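Local coordinates for cellulose binding protein (Clavibacter michiganensis, PDB 4JJO) that probably binds plant cell-wall polysaccharide and loosens the wall through its expansin module, the C-terminal part of a longer protein classed as a cellulase, at residues N16-V28 with V61-E73. Numbering follows the deposited sequence.
Sequences NTIANGNCSMPAV and VRVQVADQCHGCE
Asp67, on the strand 59-69, reaches across to the backbone of the turn Gly21-Ser24. Its CB is directed away from the loop, but with CG anti to the backbone N (chi1 -151°) the carboxylate folds back, and CG comes to 3.8 Å from CA of Gly21. From there the group divides. OD1 accepts the N-H of Asn22 at 2.9 Å, nearly straight at 158°, and the N-H of Gln68 in its own strand at 2.8 Å; these two donors come from opposite faces of the carboxylate. OD2 lies 3.9 Å from CA of Gly21. The short side chain suits this place because it keeps its oxygen close to the backbone, within reach both of the N-H next in sequence and of the one across the contact.

Next to it, Ala66 O receives a weak hydrogen bond from Cys23 N and a CA-H contact from Gly21, which, lacking a side chain, can lie right against this carbonyl. Cys23 CB also rests on Ala66 O, and its sulfur is tied to Cys48 by a disulfide. Met25, flexible and unbranched, bends at chi2 in one of its two conformers, bringing CE near Gln64 OE1, though how close is doubtful; a water links Gln64 NE2 to Ala27 O. In this double-psi beta-barrel domain, a carboxylate and a carbonyl thus join loop to strand through main-chain groups, and the two N-H groups gripping Asp67 OD1 fix the carboxylate's orientation.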
loop_
_atom_site.group_PDB
_atom_site.type_symbol
_atom_site.label_atom_id
_atom_site.label_comp_id
_atom_site.label_asym_id
_atom_site.label_seq_id
_atom_site.Cartn_x
_atom_site.Cartn_y
_atom_site.Cartn_z
ATOM N N ASN A 16 8.592 8.325 -10.186
ATOM C CA ASN A 16 9.520 9.224 -9.517
ATOM C C ASN A 16 9.930 8.663 -8.160
ATOM O O ASN A 16 9.542 7.554 -7.796
ATOM C CB ASN A 16 8.879 10.601 -9.352
ATOM C CG ASN A 16 7.531 10.534 -8.665
ATOM O OD1 ASN A 16 7.444 10.587 -7.440
ATOM N ND2 ASN A 16 6.470 10.409 -9.457
ATOM N N THR A 17 10.714 9.432 -7.411
ATOM C CA THR A 17 11.242 8.966 -6.133
ATOM C C THR A 17 10.460 9.506 -4.932
ATOM O O THR A 17 10.901 9.370 -3.791
ATOM C CB THR A 17 12.724 9.356 -5.973
ATOM O OG1 THR A 17 12.872 10.773 -6.128
ATOM C CG2 THR A 17 13.579 8.653 -7.014
ATOM N N ILE A 18 9.303 10.107 -5.188
ATOM C CA ILE A 18 8.511 10.715 -4.120
ATOM C C ILE A 18 7.179 10.005 -3.890
ATOM O O ILE A 18 6.891 9.559 -2.780
ATOM C CB ILE A 18 8.231 12.202 -4.412
ATOM C CG1 ILE A 18 9.534 13.001 -4.389
ATOM C CG2 ILE A 18 7.252 12.765 -3.391
ATOM C CD1 ILE A 18 9.356 14.472 -4.706
ATOM N N ALA A 19 6.366 9.912 -4.938
ATOM C CA ALA A 19 5.018 9.369 -4.817
ATOM C C ALA A 19 4.526 8.810 -6.149
ATOM O O ALA A 19 4.410 9.538 -7.139
ATOM C CB ALA A 19 4.068 10.447 -4.317
ATOM N N ASN A 20 4.233 7.515 -6.168
ATOM C CA ASN A 20 3.776 6.849 -7.383
ATOM C C ASN A 20 2.418 6.190 -7.187
ATOM O O ASN A 20 2.226 5.390 -6.269
ATOM C CB ASN A 20 4.803 5.814 -7.831
ATOM C CG ASN A 20 6.155 6.430 -8.122
ATOM O OD1 ASN A 20 6.436 6.834 -9.250
ATOM N ND2 ASN A 20 7.000 6.512 -7.098
ATOM N N GLY A 21 1.477 6.533 -8.060
ATOM C CA GLY A 21 0.109 6.070 -7.931
ATOM C C GLY A 21 -0.605 6.858 -6.853
ATOM O O GLY A 21 0.025 7.625 -6.124
ATOM N N ASN A 22 -1.918 6.683 -6.752
ATOM C CA ASN A 22 -2.687 7.368 -5.724
ATOM C C ASN A 22 -2.218 6.949 -4.333
ATOM O O ASN A 22 -2.372 7.695 -3.367
ATOM C CB ASN A 22 -4.179 7.091 -5.895
ATOM C CG ASN A 22 -5.044 8.205 -5.333
ATOM O OD1 ASN A 22 -4.661 8.896 -4.387
ATOM N ND2 ASN A 22 -6.214 8.392 -5.924
ATOM N N CYS A 23 -1.632 5.759 -4.241
ATOM C CA CYS A 23 -1.111 5.248 -2.975
ATOM C C CYS A 23 0.213 5.905 -2.571
ATOM O O CYS A 23 0.725 5.655 -1.478
ATOM C CB CYS A 23 -0.925 3.732 -3.055
ATOM S SG CYS A 23 -2.461 2.791 -3.153
ATOM N N SER A 24 0.764 6.733 -3.452
ATOM C CA SER A 24 2.009 7.449 -3.178
ATOM C C SER A 24 3.158 6.525 -2.766
ATOM O O SER A 24 3.863 6.792 -1.793
ATOM C CB SER A 24 1.788 8.500 -2.090
ATOM O OG SER A 24 0.697 9.341 -2.418
ATOM N N MET A 25 3.346 5.445 -3.515
ATOM C CA MET A 25 4.437 4.523 -3.248
ATOM C C MET A 25 5.779 5.207 -3.500
ATOM O O MET A 25 5.906 6.010 -4.425
ATOM C CB MET A 25 4.310 3.282 -4.134
ATOM C CG MET A 25 3.057 2.455 -3.878
ATOM S SD MET A 25 2.868 1.974 -2.150
ATOM C CE MET A 25 1.523 0.794 -2.276
ATOM N N PRO A 26 6.789 4.888 -2.673
ATOM C CA PRO A 26 8.117 5.481 -2.872
ATOM C C PRO A 26 8.671 5.180 -4.264
ATOM O O PRO A 26 9.417 5.981 -4.825
ATOM C CB PRO A 26 8.977 4.796 -1.804
ATOM C CG PRO A 26 8.025 4.318 -0.780
ATOM C CD PRO A 26 6.750 3.999 -1.497
ATOM N N ALA A 27 8.301 4.027 -4.810
ATOM C CA ALA A 27 8.789 3.607 -6.113
ATOM C C ALA A 27 7.786 2.699 -6.805
ATOM O O ALA A 27 7.038 1.972 -6.157
ATOM C CB ALA A 27 10.110 2.882 -5.961
ATOM N N VAL A 28 7.774 2.749 -8.133
ATOM C CA VAL A 28 7.092 1.732 -8.914
ATOM C C VAL A 28 7.805 0.423 -8.607
ATOM O O VAL A 28 9.033 0.378 -8.622
ATOM C CB VAL A 28 7.182 2.024 -10.421
ATOM C CG1 VAL A 28 6.671 0.844 -11.224
ATOM C CG2 VAL A 28 6.408 3.286 -10.772
ATOM N N VAL A 61 -0.725 -14.092 -11.887
ATOM C CA VAL A 61 0.335 -13.182 -11.474
ATOM C C VAL A 61 -0.085 -12.420 -10.222
ATOM O O VAL A 61 -1.269 -12.163 -10.007
ATOM C CB VAL A 61 0.680 -12.175 -12.587
ATOM C CG1 VAL A 61 -0.473 -11.207 -12.809
ATOM C CG2 VAL A 61 1.956 -11.422 -12.248
ATOM N N ARG A 62 0.894 -12.069 -9.397
ATOM C CA ARG A 62 0.641 -11.300 -8.188
ATOM C C ARG A 62 0.979 -9.837 -8.433
ATOM O O ARG A 62 2.049 -9.521 -8.952
ATOM C CB ARG A 62 1.473 -11.850 -7.033
ATOM C CG ARG A 62 1.303 -11.096 -5.724
ATOM C CD ARG A 62 1.853 -11.899 -4.554
ATOM N NE ARG A 62 1.083 -13.121 -4.340
ATOM C CZ ARG A 62 1.259 -13.955 -3.322
ATOM N NH1 ARG A 62 2.182 -13.714 -2.403
ATOM N NH2 ARG A 62 0.502 -15.038 -3.224
ATOM N N VAL A 63 0.058 -8.949 -8.069
ATOM C CA VAL A 63 0.258 -7.519 -8.273
ATOM C C VAL A 63 0.034 -6.726 -6.988
ATOM O O VAL A 63 -0.819 -7.071 -6.169
ATOM C CB VAL A 63 -0.677 -6.967 -9.376
ATOM C CG1 VAL A 63 -0.282 -7.515 -10.737
ATOM C CG2 VAL A 63 -2.131 -7.288 -9.062
ATOM N N GLN A 64 0.816 -5.665 -6.819
ATOM C CA GLN A 64 0.662 -4.768 -5.684
ATOM C C GLN A 64 -0.373 -3.696 -6.012
ATOM O O GLN A 64 -0.306 -3.059 -7.063
ATOM C CB GLN A 64 1.998 -4.102 -5.341
ATOM C CG GLN A 64 1.907 -3.072 -4.221
ATOM C CD GLN A 64 3.248 -2.449 -3.848
ATOM O OE1 GLN A 64 3.351 -1.743 -2.844
ATOM N NE2 GLN A 64 4.277 -2.699 -4.651
ATOM N N VAL A 65 -1.336 -3.507 -5.118
ATOM C CA VAL A 65 -2.311 -2.439 -5.288
ATOM C C VAL A 65 -1.607 -1.111 -5.045
ATOM O O VAL A 65 -1.116 -0.850 -3.948
ATOM C CB VAL A 65 -3.499 -2.586 -4.327
ATOM C CG1 VAL A 65 -4.375 -1.346 -4.383
ATOM C CG2 VAL A 65 -4.310 -3.828 -4.664
ATOM N N ALA A 66 -1.558 -0.276 -6.077
ATOM C CA ALA A 66 -0.727 0.918 -6.048
ATOM C C ALA A 66 -1.474 2.182 -6.448
ATOM O O ALA A 66 -0.932 3.280 -6.334
ATOM C CB ALA A 66 0.453 0.726 -6.974
ATOM N N ASP A 67 -2.710 2.039 -6.914
ATOM C CA ASP A 67 -3.379 3.150 -7.580
ATOM C C ASP A 67 -4.896 2.999 -7.558
ATOM O O ASP A 67 -5.420 1.929 -7.247
ATOM C CB ASP A 67 -2.900 3.219 -9.032
ATOM C CG ASP A 67 -2.926 4.629 -9.599
ATOM O OD1 ASP A 67 -3.482 5.537 -8.946
ATOM O OD2 ASP A 67 -2.380 4.825 -10.707
ATOM N N GLN A 68 -5.593 4.080 -7.899
ATOM C CA GLN A 68 -7.045 4.063 -8.014
ATOM C C GLN A 68 -7.481 4.263 -9.461
ATOM O O GLN A 68 -7.037 5.194 -10.132
ATOM C CB GLN A 68 -7.666 5.158 -7.140
ATOM C CG GLN A 68 -9.165 5.350 -7.362
ATOM C CD GLN A 68 -9.826 6.244 -6.321
ATOM O OE1 GLN A 68 -11.050 6.267 -6.207
ATOM N NE2 GLN A 68 -9.024 6.985 -5.564
ATOM N N CYS A 69 -8.356 3.381 -9.932
ATOM C CA CYS A 69 -8.959 3.515 -11.252
ATOM C C CYS A 69 -10.366 4.072 -11.097
ATOM O O CYS A 69 -11.311 3.324 -10.851
ATOM C CB CYS A 69 -9.013 2.162 -11.960
ATOM S SG CYS A 69 -9.762 2.214 -13.612
ATOM N N HIS A 70 -10.499 5.386 -11.245
ATOM C CA HIS A 70 -11.772 6.057 -11.009
ATOM C C HIS A 70 -12.875 5.580 -11.952
ATOM O O HIS A 70 -14.046 5.551 -11.575
ATOM C CB HIS A 70 -11.604 7.574 -11.141
ATOM C CG HIS A 70 -10.706 8.175 -10.105
ATOM N ND1 HIS A 70 -9.355 8.361 -10.305
ATOM C CD2 HIS A 70 -10.968 8.638 -8.860
ATOM C CE1 HIS A 70 -8.823 8.909 -9.227
ATOM N NE2 HIS A 70 -9.782 9.089 -8.336
ATOM N N GLY A 71 -12.503 5.204 -13.173
ATOM C CA GLY A 71 -13.479 4.824 -14.178
ATOM C C GLY A 71 -13.827 3.351 -14.173
ATOM O O GLY A 71 -14.704 2.925 -14.925
ATOM N N CYS A 72 -13.156 2.577 -13.325
ATOM C CA CYS A 72 -13.358 1.133 -13.277
ATOM C C CYS A 72 -14.544 0.734 -12.402
ATOM O O CYS A 72 -14.711 1.239 -11.289
ATOM C CB CYS A 72 -12.100 0.439 -12.745
ATOM S SG CYS A 72 -10.672 0.408 -13.864
ATOM N N GLU A 73 -15.368 -0.174 -12.913
ATOM C CA GLU A 73 -16.384 -0.814 -12.097
ATOM C C GLU A 73 -15.685 -1.792 -11.165
ATOM O O GLU A 73 -14.529 -2.152 -11.382
ATOM C CB GLU A 73 -17.390 -1.575 -12.964
ATOM C CG GLU A 73 -18.157 -0.724 -13.962
ATOM C CD GLU A 73 -19.089 0.270 -13.294
ATOM O OE1 GLU A 73 -19.262 0.191 -12.061
ATOM O OE2 GLU A 73 -19.651 1.130 -14.005
HETATM O O HOH W 1 6.277 -0.504 -4.791
#